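Local coordinates for protein mannose-specific lectin 2 chain 1 (Colocasia esculenta, PDB 5T1X) that binds mannose as a GNA-related, bulb-type lectin of taro and agglutinates rabbit erythrocytes, at residues Leu1-Asp15 with Leu18-Asp30. Sequence-based numbering, arbitrary orientation.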
loop_
_atom_site.group_PDB
_atom_site.type_symbol
_atom_site.label_atom_id
_atom_site.label_comp_id
_atom_site.label_asym_id
_atom_site.label_seq_id
_atom_site.Cartn_x
_atom_site.Cartn_y
_atom_site.Cartn_z
ATOM N N LEU A 1 -0.926 -2.834 -12.008
ATOM C CA LEU A 1 0.040 -3.301 -11.022
ATOM C C LEU A 1 0.915 -2.135 -10.577
ATOM O O LEU A 1 1.312 -1.334 -11.418
ATOM C CB LEU A 1 0.894 -4.401 -11.694
ATOM C CG LEU A 1 1.860 -5.226 -10.852
ATOM C CD1 LEU A 1 1.123 -6.078 -9.848
ATOM C CD2 LEU A 1 2.669 -6.136 -11.736
ATOM N N GLY A 2 1.221 -2.046 -9.285
ATOM C CA GLY A 2 2.115 -1.002 -8.801
ATOM C C GLY A 2 3.545 -1.461 -8.983
ATOM O O GLY A 2 3.776 -2.648 -9.221
ATOM N N THR A 3 4.523 -0.554 -8.862
ATOM C CA THR A 3 5.923 -0.983 -8.966
ATOM C C THR A 3 6.321 -1.813 -7.748
ATOM O O THR A 3 7.203 -2.660 -7.839
ATOM C CB THR A 3 6.865 0.224 -9.093
ATOM O OG1 THR A 3 6.662 1.090 -7.969
ATOM C CG2 THR A 3 6.670 0.981 -10.391
ATOM N N ASN A 4 5.650 -1.572 -6.614
ATOM C CA ASN A 4 5.963 -2.201 -5.328
ATOM C C ASN A 4 4.704 -2.728 -4.606
ATOM O O ASN A 4 4.746 -2.974 -3.401
ATOM C CB ASN A 4 6.683 -1.169 -4.451
ATOM C CG ASN A 4 5.950 0.148 -4.384
ATOM O OD1 ASN A 4 4.746 0.235 -4.670
ATOM N ND2 ASN A 4 6.677 1.216 -4.093
ATOM N N TYR A 5 3.587 -2.882 -5.329
ATOM C CA TYR A 5 2.381 -3.448 -4.726
ATOM C C TYR A 5 1.564 -4.217 -5.739
ATOM O O TYR A 5 1.670 -3.982 -6.946
ATOM C CB TYR A 5 1.496 -2.377 -4.046
ATOM C CG TYR A 5 0.842 -1.399 -5.004
ATOM C CD1 TYR A 5 -0.316 -1.740 -5.697
ATOM C CD2 TYR A 5 1.340 -0.107 -5.163
ATOM C CE1 TYR A 5 -0.913 -0.851 -6.594
ATOM C CE2 TYR A 5 0.722 0.805 -6.018
ATOM C CZ TYR A 5 -0.402 0.427 -6.736
ATOM O OH TYR A 5 -1.015 1.304 -7.601
ATOM N N LEU A 6 0.724 -5.114 -5.216
ATOM C CA LEU A 6 -0.248 -5.916 -5.936
ATOM C C LEU A 6 -1.579 -5.768 -5.215
ATOM O O LEU A 6 -1.668 -6.090 -4.031
ATOM C CB LEU A 6 0.209 -7.393 -5.989
ATOM C CG LEU A 6 -0.776 -8.413 -6.563
ATOM C CD1 LEU A 6 -0.782 -8.372 -8.056
ATOM C CD2 LEU A 6 -0.425 -9.827 -6.119
ATOM N N LEU A 7 -2.604 -5.255 -5.910
ATOM C CA LEU A 7 -3.932 -5.099 -5.305
ATOM C C LEU A 7 -4.785 -6.317 -5.605
ATOM O O LEU A 7 -4.578 -6.977 -6.633
ATOM C CB LEU A 7 -4.646 -3.838 -5.833
ATOM C CG LEU A 7 -3.929 -2.498 -5.711
ATOM C CD1 LEU A 7 -4.751 -1.393 -6.338
ATOM C CD2 LEU A 7 -3.571 -2.176 -4.264
ATOM N N SER A 8 -5.769 -6.608 -4.739
ATOM C CA SER A 8 -6.681 -7.728 -4.984
ATOM C C SER A 8 -7.377 -7.494 -6.342
ATOM O O SER A 8 -7.814 -6.377 -6.634
ATOM C CB SER A 8 -7.675 -7.882 -3.832
ATOM O OG SER A 8 -8.251 -6.646 -3.455
ATOM N N GLY A 9 -7.335 -8.504 -7.205
ATOM C CA GLY A 9 -7.875 -8.406 -8.557
ATOM C C GLY A 9 -6.804 -8.209 -9.619
ATOM O O GLY A 9 -7.076 -8.399 -10.807
ATOM N N GLN A 10 -5.577 -7.813 -9.211
ATOM C CA GLN A 10 -4.455 -7.640 -10.152
ATOM C C GLN A 10 -3.638 -8.935 -10.257
ATOM O O GLN A 10 -3.799 -9.837 -9.435
ATOM C CB GLN A 10 -3.558 -6.467 -9.740
ATOM C CG GLN A 10 -4.264 -5.119 -9.794
ATOM C CD GLN A 10 -3.354 -3.991 -9.367
ATOM O OE1 GLN A 10 -2.450 -4.156 -8.550
ATOM N NE2 GLN A 10 -3.591 -2.812 -9.900
ATOM N N THR A 11 -2.767 -9.028 -11.269
ATOM C CA THR A 11 -1.928 -10.197 -11.493
ATOM C C THR A 11 -0.464 -9.793 -11.682
ATOM O O THR A 11 -0.168 -8.860 -12.435
ATOM C CB THR A 11 -2.427 -10.977 -12.744
ATOM O OG1 THR A 11 -3.772 -11.430 -12.549
ATOM C CG2 THR A 11 -1.549 -12.175 -13.093
ATOM N N LEU A 12 0.438 -10.505 -10.995
ATOM C CA LEU A 12 1.880 -10.408 -11.207
ATOM C C LEU A 12 2.179 -11.577 -12.145
ATOM O O LEU A 12 2.113 -12.744 -11.735
ATOM C CB LEU A 12 2.697 -10.434 -9.895
ATOM C CG LEU A 12 4.237 -10.340 -10.032
ATOM C CD1 LEU A 12 4.682 -8.972 -10.528
ATOM C CD2 LEU A 12 4.925 -10.635 -8.705
ATOM N N ASN A 13 2.358 -11.262 -13.436
ATOM C CA ASN A 13 2.572 -12.241 -14.498
ATOM C C ASN A 13 3.930 -12.943 -14.392
ATOM O O ASN A 13 4.795 -12.536 -13.609
ATOM C CB ASN A 13 2.433 -11.572 -15.865
ATOM C CG ASN A 13 1.006 -11.492 -16.345
ATOM O OD1 ASN A 13 0.294 -10.511 -16.100
ATOM N ND2 ASN A 13 0.558 -12.527 -17.045
ATOM N N THR A 14 4.099 -14.011 -15.200
ATOM C CA THR A 14 5.303 -14.833 -15.283
ATOM C C THR A 14 6.508 -13.952 -15.603
ATOM O O THR A 14 6.457 -13.137 -16.527
ATOM C CB THR A 14 5.095 -15.949 -16.320
ATOM O OG1 THR A 14 3.795 -16.514 -16.135
ATOM C CG2 THR A 14 6.142 -17.041 -16.222
ATOM N N ASP A 15 7.565 -14.090 -14.784
ATOM C CA ASP A 15 8.844 -13.364 -14.811
ATOM C C ASP A 15 8.656 -11.868 -14.467
ATOM O O ASP A 15 9.551 -11.059 -14.720
ATOM C CB ASP A 15 9.597 -13.559 -16.145
ATOM C CG ASP A 15 10.061 -14.985 -16.382
ATOM O OD1 ASP A 15 10.635 -15.590 -15.442
ATOM O OD2 ASP A 15 9.876 -15.488 -17.510
ATOM N N LEU A 18 8.030 -7.059 -8.456
ATOM C CA LEU A 18 7.726 -6.008 -7.487
ATOM C C LEU A 18 9.081 -5.620 -6.936
ATOM O O LEU A 18 9.880 -6.519 -6.674
ATOM C CB LEU A 18 6.756 -6.410 -6.372
ATOM C CG LEU A 18 5.310 -6.782 -6.722
ATOM C CD1 LEU A 18 4.504 -6.904 -5.449
ATOM C CD2 LEU A 18 4.640 -5.746 -7.633
ATOM N N LYS A 19 9.400 -4.318 -6.823
ATOM C CA LYS A 19 10.737 -3.962 -6.350
ATOM C C LYS A 19 10.695 -2.747 -5.454
ATOM O O LYS A 19 9.986 -1.784 -5.742
ATOM C CB LYS A 19 11.691 -3.716 -7.545
ATOM C CG LYS A 19 13.164 -3.532 -7.177
ATOM C CD LYS A 19 14.046 -3.477 -8.419
ATOM C CE LYS A 19 15.515 -3.287 -8.123
ATOM N NZ LYS A 19 16.123 -4.483 -7.476
ATOM N N ASN A 20 11.485 -2.782 -4.375
ATOM C CA ASN A 20 11.642 -1.630 -3.493
ATOM C C ASN A 20 13.110 -1.626 -3.043
ATOM O O ASN A 20 13.510 -2.462 -2.234
ATOM C CB ASN A 20 10.636 -1.634 -2.332
ATOM C CG ASN A 20 10.530 -0.284 -1.656
ATOM O OD1 ASN A 20 11.420 0.566 -1.752
ATOM N ND2 ASN A 20 9.463 -0.073 -0.912
ATOM N N GLY A 21 13.911 -0.743 -3.654
ATOM C CA GLY A 21 15.347 -0.677 -3.405
ATOM C C GLY A 21 16.014 -1.959 -3.872
ATOM O O GLY A 21 15.748 -2.420 -4.980
ATOM N N ASP A 22 16.805 -2.597 -2.995
ATOM C CA ASP A 22 17.525 -3.837 -3.321
ATOM C C ASP A 22 16.635 -5.080 -3.266
ATOM O O ASP A 22 17.053 -6.158 -3.705
ATOM C CB ASP A 22 18.722 -4.023 -2.368
ATOM C CG ASP A 22 19.795 -2.951 -2.456
ATOM O OD1 ASP A 22 19.930 -2.329 -3.533
ATOM O OD2 ASP A 22 20.535 -2.773 -1.465
ATOM N N PHE A 23 15.429 -4.944 -2.720
ATOM C CA PHE A 23 14.493 -6.052 -2.543
ATOM C C PHE A 23 13.665 -6.236 -3.795
ATOM O O PHE A 23 13.010 -5.297 -4.259
ATOM C CB PHE A 23 13.646 -5.822 -1.291
ATOM C CG PHE A 23 14.541 -5.619 -0.088
ATOM C CD1 PHE A 23 15.240 -6.687 0.471
ATOM C CD2 PHE A 23 14.732 -4.350 0.451
ATOM C CE1 PHE A 23 16.091 -6.491 1.566
ATOM C CE2 PHE A 23 15.581 -4.159 1.548
ATOM C CZ PHE A 23 16.244 -5.232 2.104
ATOM N N ASP A 24 13.757 -7.446 -4.376
ATOM C CA ASP A 24 13.149 -7.786 -5.656
ATOM C C ASP A 24 12.321 -9.071 -5.577
ATOM O O ASP A 24 12.879 -10.170 -5.477
ATOM C CB ASP A 24 14.276 -7.928 -6.703
ATOM C CG ASP A 24 13.842 -8.034 -8.147
ATOM O OD1 ASP A 24 12.625 -7.933 -8.411
ATOM O OD2 ASP A 24 14.730 -8.197 -9.024
ATOM N N LEU A 25 10.989 -8.926 -5.652
ATOM C CA LEU A 25 10.056 -10.050 -5.636
ATOM C C LEU A 25 9.814 -10.482 -7.064
ATOM O O LEU A 25 9.334 -9.685 -7.871
ATOM C CB LEU A 25 8.732 -9.666 -4.941
ATOM C CG LEU A 25 7.695 -10.786 -4.831
ATOM C CD1 LEU A 25 8.013 -11.750 -3.670
ATOM C CD2 LEU A 25 6.302 -10.215 -4.681
ATOM N N VAL A 26 10.160 -11.739 -7.388
ATOM C CA VAL A 26 10.014 -12.241 -8.748
ATOM C C VAL A 26 9.093 -13.478 -8.792
ATOM O O VAL A 26 9.329 -14.462 -8.080
ATOM C CB VAL A 26 11.392 -12.550 -9.405
ATOM C CG1 VAL A 26 11.241 -12.839 -10.897
ATOM C CG2 VAL A 26 12.394 -11.414 -9.187
ATOM N N MET A 27 8.051 -13.419 -9.646
ATOM C CA MET A 27 7.173 -14.560 -9.921
ATOM C C MET A 27 7.854 -15.270 -11.075
ATOM O O MET A 27 7.722 -14.846 -12.216
ATOM C CB MET A 27 5.730 -14.103 -10.233
ATOM C CG MET A 27 4.788 -15.236 -10.649
ATOM S SD MET A 27 4.387 -16.384 -9.313
ATOM C CE MET A 27 5.531 -17.718 -9.680
ATOM N N GLN A 28 8.677 -16.265 -10.779
ATOM C CA GLN A 28 9.533 -16.863 -11.802
ATOM C C GLN A 28 8.836 -17.849 -12.735
ATOM O O GLN A 28 7.779 -18.387 -12.400
ATOM C CB GLN A 28 10.739 -17.539 -11.159
ATOM C CG GLN A 28 11.572 -16.557 -10.353
ATOM C CD GLN A 28 12.777 -17.150 -9.669
ATOM O OE1 GLN A 28 13.695 -16.423 -9.318
ATOM N NE2 GLN A 28 12.805 -18.459 -9.432
ATOM N N ASN A 29 9.469 -18.086 -13.914
ATOM C CA ASN A 29 8.999 -19.011 -14.952
ATOM C C ASN A 29 9.057 -20.468 -14.468
ATOM O O ASN A 29 8.360 -21.319 -15.028
ATOM C CB ASN A 29 9.765 -18.830 -16.274
ATOM C CG ASN A 29 11.270 -18.874 -16.174
ATOM O OD1 ASN A 29 11.871 -19.877 -15.772
ATOM N ND2 ASN A 29 11.917 -17.805 -16.618
ATOM N N ASP A 30 9.839 -20.743 -13.395
ATOM C CA ASP A 30 9.928 -22.072 -12.788
ATOM C C ASP A 30 8.871 -22.221 -11.661
ATOM O O ASP A 30 8.976 -23.129 -10.843
ATOM C CB ASP A 30 11.366 -22.369 -12.283
ATOM C CG ASP A 30 11.851 -21.636 -11.035
ATOM O OD1 ASP A 30 11.152 -20.703 -10.578
ATOM O OD2 ASP A 30 12.934 -21.992 -10.522
HETATM O O HOH W 1 9.576 0.971 -4.794
#
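Leu18 pushes its forked end into the N-terminal segment, with CD2 3.5 Å from Tyr5 O and near Gly2 O, while CD1 lies over the backbone of Tyr5. Its CG stands anti to the carbonyl carbon (chi1 -64°), swinging the isobutyl group toward residues 1-6; the methyls of Leu1 and Leu12 meet CD2, and a branched, purely apolar chain suits this buried place. Lys19 N gives a nearly straight hydrogen bond of 2.9 Å to Thr3 O, in the carbonyl plane. A water accepts from Asn4 ND2 and donates to Lys19 O; that same nitrogen also bonds Asn7 of the neighbouring lectin chain, as suits an NH2 with two hydrogens to give.

In the beta-prism II fold of GNA-related lectins three antiparallel sheets surround a common core; here strand 5-7, strand 11-12 and the hairpin of strands 16-20 and 23-27 converge. Leu12 reaches the hairpin with CG anti to its backbone N (chi1 180°), crossing Met27 at a slant so that CD2 rests 3.9 Å from Met27 CB and also touches Leu25 CD2. The flexible thioether chain of Met27 bends away to pack on Cys51.

At the solvent-facing end, Asp15 N bonds Met27 O at 2.7 Å. The Asp15 carboxylate, its plane 79° from the Asn29 amide, has two oxygens to take several N-H groups, all weakly: Asn29 ND2 bridges both, bent at 2.8 Å to OD1 and straighter at 3.2 Å to OD2, and Asn29 N also reaches OD1. Asn29 belongs to the mannose site, as does Gln28, whose NE2 bonds Asp30 OD1 while OE1 pairs with the Tyr36 hydroxyl.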